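Local coordinates for protein alginase (Pseudoalteromonas, PDB 4Q8K) that probably cleaves the brown-algal polysaccharide alginate by beta-elimination, as a polysaccharide lyase of family 18, at residues D167-F172 with K356-N361; E206-T211 with T360-T365. All blocks are in the same frame, centred on the assembly; numbering follows the deposited sequence.

Interaction 1. Residues D167-F172 with K356-N361; sequences DSTLVF and KVTMTN
Leu170 with Met359, and Phe172 with Val357, are the hydrogen-bonded pairs where strands 169-172 and 356-360 run antiparallel. The strands belong to one sheet of the concanavalin-like beta sandwich (jelly roll) expected of this lyase family. In the first pair, Met359 N donates to Leu170 O at 2.8 Å and Leu170 N returns a bond to Met359 O. Val171 and Thr358 form the non-hydrogen-bonded pair between them.

The buried face carries the large groups. Phe172 CG stands anti to its own carbonyl carbon (chi1 -58°), which lays the ring back along the strand pair. One ring edge then lies near Val357 O, with CD2 3.5 Å away. Met359 runs extended beyond CG, and its side chain crosses that of Phe172 at about a right angle. Its SD meets Phe172 CE2 at 4.0 Å, an oblique Met-aromatic contact. Phe319, on strand 316-319, packs on both Leu170 and Met359.

The opposite face is partly exposed and meshes small branches. Thr169 CG2 fits the notch between two methyls, 3.6 Å from Thr358 CG2 and 4.0 Å from Thr360 CG2. Thr169 OG1 is hydrogen-bonded to Asp166 OD1. Farther along, Val171 CG1 rests on the aliphatic part of Lys356, 3.7 Å from its CG. Where the strands part, one water donates to Ser168 O and accepts from Asn361 N, each at 3.0 Å.

Interaction 2. Residues E206-T211 with T360-T365; sequences EVFEAT and TNVSYT
Tyr364 OH donates a 2.7 Å hydrogen bond to Glu206 OE1, which uses its anti lone pair. With Tyr364 CG anti to the backbone N (chi1 -178°), the ring reaches along the sheet to Glu206. OE1 lies at the ring edge, in plane, while the carboxylate is turned 84° to the ring. The other oxygen, OE2, is hydrogen-bonded to His227 NE2 and Asn291 ND2, so both oxygens of this buried carboxylate have partners. Tyr364 OH is also hydrogen-bonded to Arg366 NH1. A phenylalanine here would probably leave Glu206 OE1 without its hydroxyl donor and Arg366 without that acceptor.

Backbone polar atoms pair off in three antiparallel hydrogen-bonded pairs: Val207 with Thr365, Glu209 with Ser363, and Thr211 with Thr360. Thr211 N reaches Thr360 O at 2.8 Å. Between the last two pairs the register slips by one residue, a beta bulge, where the chain turns a corner at Asn361.

Waters add to this. One gives Val207 O a second donor, besides Thr365 N, and bonds Ser363 OG at 2.8 Å. Another does the same for Thr211 O, which also accepts from Thr360 N, and bonds Thr360 OG1 at 2.8 Å. A third donates to Asn361 O at 3.1 Å and bonds Thr211 OG1. Glu209 OE2 is hydrogen-bonded to Asn286 ND2.

On the buried face, Phe208 CE1 touches Val362 CG1 at 3.9 Å. The Phe208 ring also meets Phe317 and Phe319 of strand 316-319, in the other sheet. Strand 284-292 flanks strand 204-216 on the side away from residues 360-365.

How the interactions relate
Both interactions use strand 355-368, and they share Thr360 and Asn361. Their centres are about 11 Å apart. In the sheet the strand order is 169-172, 355-368, 204-216, so the long C-terminal strand is paired on one edge in interaction 1 and on the other in interaction 2. Strand 204-216 pairs on both sides of the corner at Asn361, since the backbones of Lys356 and Thr358 also bond to its Glu215 and Lys213. Met359 joins the two contacts on the buried face: its SD lies 3.9 Å from Phe208 CZ and 4.1 Å from Ala210 CB. Neither contact includes a calcium ligand; those are Asp242, Asp250, Val252, Asn255 and Ile257.

Interaction 1. Residues D167-F172 with K356-N361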
loop_
_atom_site.group_PDB
_atom_site.type_symbol
_atom_site.label_atom_id
_atom_site.label_comp_id
_atom_site.label_asym_id
_atom_site.label_seq_id
_atom_site.Cartn_x
_atom_site.Cartn_y
_atom_site.Cartn_z
ATOM N N ASP A 167 5.071 -17.442 -12.336
ATOM C CA ASP A 167 4.016 -16.835 -13.149
ATOM C C ASP A 167 2.755 -16.449 -12.392
ATOM O O ASP A 167 1.940 -15.739 -12.905
ATOM C CB ASP A 167 3.632 -17.681 -14.359
ATOM C CG ASP A 167 3.159 -19.055 -13.997
ATOM O OD1 ASP A 167 2.675 -19.271 -12.899
ATOM O OD2 ASP A 167 3.285 -19.946 -14.837
ATOM N N SER A 168 2.625 -16.942 -11.178
ATOM C CA SER A 168 1.426 -16.752 -10.375
ATOM C C SER A 168 1.639 -16.027 -9.029
ATOM O O SER A 168 0.738 -15.941 -8.239
ATOM C CB SER A 168 0.753 -18.099 -10.141
ATOM O OG SER A 168 0.529 -18.778 -11.336
ATOM N N THR A 169 2.829 -15.492 -8.793
ATOM C CA THR A 169 3.148 -14.907 -7.491
ATOM C C THR A 169 3.919 -13.591 -7.587
ATOM O O THR A 169 4.881 -13.480 -8.345
ATOM C CB THR A 169 3.979 -15.883 -6.639
ATOM O OG1 THR A 169 3.432 -17.204 -6.736
ATOM C CG2 THR A 169 3.992 -15.442 -5.186
ATOM N N LEU A 170 3.486 -12.593 -6.818
ATOM C CA LEU A 170 4.234 -11.350 -6.681
ATOM C C LEU A 170 4.770 -11.238 -5.259
ATOM O O LEU A 170 4.028 -11.413 -4.290
ATOM C CB LEU A 170 3.355 -10.137 -6.992
ATOM C CG LEU A 170 2.796 -10.004 -8.412
ATOM C CD1 LEU A 170 1.849 -8.824 -8.489
ATOM C CD2 LEU A 170 3.923 -9.844 -9.425
ATOM N N VAL A 171 6.063 -10.961 -5.135
ATOM C CA VAL A 171 6.679 -10.782 -3.822
ATOM C C VAL A 171 7.317 -9.409 -3.734
ATOM O O VAL A 171 8.222 -9.093 -4.502
ATOM C CB VAL A 171 7.752 -11.849 -3.545
ATOM C CG1 VAL A 171 8.602 -11.438 -2.346
ATOM C CG2 VAL A 171 7.103 -13.207 -3.322
ATOM N N PHE A 172 6.845 -8.598 -2.793
ATOM C CA PHE A 172 7.338 -7.234 -2.637
ATOM C C PHE A 172 8.202 -7.128 -1.390
ATOM O O PHE A 172 7.724 -7.324 -0.271
ATOM C CB PHE A 172 6.178 -6.237 -2.566
ATOM C CG PHE A 172 5.273 -6.273 -3.777
ATOM C CD1 PHE A 172 5.595 -5.555 -4.922
ATOM C CD2 PHE A 172 4.118 -7.033 -3.776
ATOM C CE1 PHE A 172 4.775 -5.584 -6.039
ATOM C CE2 PHE A 172 3.292 -7.065 -4.899
ATOM C CZ PHE A 172 3.622 -6.346 -6.021
ATOM N N LYS A 356 7.882 -8.732 3.880
ATOM C CA LYS A 356 7.599 -9.390 2.621
ATOM C C LYS A 356 6.094 -9.478 2.423
ATOM O O LYS A 356 5.404 -10.161 3.181
ATOM C CB LYS A 356 8.207 -10.794 2.603
ATOM C CG LYS A 356 7.926 -11.560 1.314
ATOM C CD LYS A 356 8.356 -13.010 1.416
ATOM C CE LYS A 356 9.873 -13.123 1.477
ATOM N NZ LYS A 356 10.327 -14.535 1.348
ATOM N N VAL A 357 5.598 -8.776 1.411
ATOM C CA VAL A 357 4.193 -8.884 1.018
ATOM C C VAL A 357 4.083 -9.778 -0.225
ATOM O O VAL A 357 4.651 -9.473 -1.274
ATOM C CB VAL A 357 3.552 -7.505 0.761
ATOM C CG1 VAL A 357 2.114 -7.653 0.241
ATOM C CG2 VAL A 357 3.559 -6.667 2.035
ATOM N N THR A 358 3.361 -10.884 -0.087
ATOM C CA THR A 358 3.196 -11.838 -1.178
ATOM C C THR A 358 1.765 -11.770 -1.689
ATOM O O THR A 358 0.824 -11.930 -0.918
ATOM C CB THR A 358 3.492 -13.274 -0.716
ATOM O OG1 THR A 358 4.832 -13.353 -0.216
ATOM C CG2 THR A 358 3.342 -14.255 -1.869
ATOM N N MET A 359 1.602 -11.529 -2.984
ATOM C CA MET A 359 0.265 -11.417 -3.545
ATOM C C MET A 359 0.011 -12.484 -4.594
ATOM O O MET A 359 0.809 -12.664 -5.507
ATOM C CB MET A 359 0.052 -10.028 -4.147
ATOM C CG MET A 359 -0.006 -8.936 -3.120
ATOM S SD MET A 359 -0.553 -7.377 -3.802
ATOM C CE MET A 359 -0.127 -6.256 -2.469
ATOM N N THR A 360 -1.104 -13.191 -4.434
ATOM C CA THR A 360 -1.524 -14.245 -5.338
ATOM C C THR A 360 -2.988 -14.013 -5.712
ATOM O O THR A 360 -3.648 -13.123 -5.155
ATOM C CB THR A 360 -1.398 -15.626 -4.677
ATOM O OG1 THR A 360 -2.050 -15.603 -3.401
ATOM C CG2 THR A 360 0.082 -16.009 -4.489
ATOM N N ASN A 361 -3.497 -14.815 -6.648
ATOM C CA ASN A 361 -4.866 -14.650 -7.130
ATOM C C ASN A 361 -5.161 -13.181 -7.379
ATOM O O ASN A 361 -6.131 -12.629 -6.858
ATOM C CB ASN A 361 -5.871 -15.195 -6.120
ATOM C CG ASN A 361 -5.641 -16.651 -5.792
ATOM O OD1 ASN A 361 -5.790 -17.067 -4.640
ATOM N ND2 ASN A 361 -5.270 -17.436 -6.796
HETATM O O HOH W 1 -2.077 -16.896 -8.250
#

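Interaction 2. Residues E206-T211 with T360-T365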
loop_
_atom_site.group_PDB
_atom_site.type_symbol
_atom_site.label_atom_id
_atom_site.label_comp_id
_atom_site.label_asym_id
_atom_site.label_seq_id
_atom_site.Cartn_x
_atom_site.Cartn_y
_atom_site.Cartn_z
ATOM N N GLU A 206 -12.350 0.959 -11.497
ATOM C CA GLU A 206 -11.250 0.038 -11.257
ATOM C C GLU A 206 -11.559 -0.944 -10.175
ATOM O O GLU A 206 -12.136 -0.604 -9.189
ATOM C CB GLU A 206 -10.040 0.726 -10.694
ATOM C CG GLU A 206 -9.470 1.849 -11.422
ATOM C CD GLU A 206 -8.425 2.547 -10.564
ATOM O OE1 GLU A 206 -7.286 2.117 -10.631
ATOM O OE2 GLU A 206 -8.779 3.498 -9.875
ATOM N N VAL A 207 -11.082 -2.150 -10.359
ATOM C CA VAL A 207 -11.189 -3.168 -9.337
ATOM C C VAL A 207 -9.830 -3.832 -9.190
ATOM O O VAL A 207 -9.262 -4.310 -10.178
ATOM C CB VAL A 207 -12.210 -4.247 -9.729
ATOM C CG1 VAL A 207 -12.247 -5.352 -8.683
ATOM C CG2 VAL A 207 -13.602 -3.631 -9.925
ATOM N N PHE A 208 -9.297 -3.845 -7.969
ATOM C CA PHE A 208 -8.091 -4.602 -7.676
ATOM C C PHE A 208 -8.435 -5.610 -6.596
ATOM O O PHE A 208 -9.058 -5.263 -5.590
ATOM C CB PHE A 208 -6.958 -3.683 -7.198
ATOM C CG PHE A 208 -5.718 -4.423 -6.747
ATOM C CD1 PHE A 208 -4.733 -4.754 -7.653
ATOM C CD2 PHE A 208 -5.540 -4.777 -5.412
ATOM C CE1 PHE A 208 -3.578 -5.430 -7.242
ATOM C CE2 PHE A 208 -4.410 -5.454 -4.996
ATOM C CZ PHE A 208 -3.422 -5.781 -5.916
ATOM N N GLU A 209 -8.062 -6.864 -6.824
ATOM C CA GLU A 209 -8.240 -7.899 -5.825
ATOM C C GLU A 209 -6.977 -8.734 -5.742
ATOM O O GLU A 209 -6.332 -8.994 -6.757
ATOM C CB GLU A 209 -9.446 -8.788 -6.148
ATOM C CG GLU A 209 -9.760 -9.803 -5.048
ATOM C CD GLU A 209 -11.189 -10.319 -5.089
ATOM O OE1 GLU A 209 -11.919 -10.029 -6.062
ATOM O OE2 GLU A 209 -11.584 -11.013 -4.127
ATOM N N ALA A 210 -6.625 -9.137 -4.527
ATOM C CA ALA A 210 -5.466 -9.976 -4.303
ATOM C C ALA A 210 -5.610 -10.754 -3.001
ATOM O O ALA A 210 -6.269 -10.304 -2.055
ATOM C CB ALA A 210 -4.204 -9.131 -4.282
ATOM N N THR A 211 -5.029 -11.943 -2.988
ATOM C CA THR A 211 -4.806 -12.707 -1.775
ATOM C C THR A 211 -3.436 -12.269 -1.253
ATOM O O THR A 211 -2.416 -12.398 -1.950
ATOM C CB THR A 211 -4.819 -14.215 -2.083
ATOM O OG1 THR A 211 -6.141 -14.601 -2.480
ATOM C CG2 THR A 211 -4.396 -15.041 -0.879
ATOM N N THR A 360 -1.104 -13.191 -4.434
ATOM C CA THR A 360 -1.524 -14.245 -5.338
ATOM C C THR A 360 -2.988 -14.013 -5.712
ATOM O O THR A 360 -3.648 -13.123 -5.155
ATOM C CB THR A 360 -1.398 -15.626 -4.677
ATOM O OG1 THR A 360 -2.050 -15.603 -3.401
ATOM C CG2 THR A 360 0.082 -16.009 -4.489
ATOM N N ASN A 361 -3.497 -14.815 -6.648
ATOM C CA ASN A 361 -4.866 -14.650 -7.130
ATOM C C ASN A 361 -5.161 -13.181 -7.379
ATOM O O ASN A 361 -6.131 -12.629 -6.858
ATOM C CB ASN A 361 -5.871 -15.195 -6.120
ATOM C CG ASN A 361 -5.641 -16.651 -5.792
ATOM O OD1 ASN A 361 -5.790 -17.067 -4.640
ATOM N ND2 ASN A 361 -5.270 -17.436 -6.796
ATOM N N VAL A 362 -4.311 -12.546 -8.169
ATOM C CA VAL A 362 -4.414 -11.121 -8.395
ATOM C C VAL A 362 -5.257 -10.816 -9.626
ATOM O O VAL A 362 -5.122 -11.475 -10.656
ATOM C CB VAL A 362 -3.021 -10.513 -8.576
ATOM C CG1 VAL A 362 -3.107 -9.006 -8.761
ATOM C CG2 VAL A 362 -2.150 -10.867 -7.374
ATOM N N SER A 363 -6.130 -9.821 -9.515
ATOM C CA SER A 363 -6.822 -9.297 -10.684
ATOM C C SER A 363 -6.880 -7.775 -10.665
ATOM O O SER A 363 -6.889 -7.146 -9.613
ATOM C CB SER A 363 -8.223 -9.904 -10.825
ATOM O OG SER A 363 -9.007 -9.633 -9.682
ATOM N N TYR A 364 -6.856 -7.184 -11.836
ATOM C CA TYR A 364 -7.013 -5.762 -11.971
ATOM C C TYR A 364 -7.804 -5.451 -13.213
ATOM O O TYR A 364 -7.502 -5.933 -14.252
ATOM C CB TYR A 364 -5.672 -5.032 -12.031
ATOM C CG TYR A 364 -5.821 -3.566 -12.121
ATOM C CD1 TYR A 364 -6.161 -2.807 -11.036
ATOM C CD2 TYR A 364 -5.654 -2.928 -13.312
ATOM C CE1 TYR A 364 -6.293 -1.450 -11.143
ATOM C CE2 TYR A 364 -5.801 -1.587 -13.434
ATOM C CZ TYR A 364 -6.123 -0.843 -12.363
ATOM O OH TYR A 364 -6.290 0.486 -12.538
ATOM N N THR A 365 -8.836 -4.651 -13.065
ATOM C CA THR A 365 -9.563 -4.154 -14.216
ATOM C C THR A 365 -9.695 -2.671 -14.144
ATOM O O THR A 365 -9.828 -2.113 -13.095
ATOM C CB THR A 365 -10.979 -4.748 -14.336
ATOM O OG1 THR A 365 -11.801 -4.164 -13.356
ATOM C CG2 THR A 365 -10.995 -6.193 -14.148
HETATM O O HOH W 2 -9.898 -7.107 -10.506
HETATM O O HOH W 3 -0.640 -14.488 -1.284
HETATM O O HOH W 4 -7.809 -12.883 -4.292
#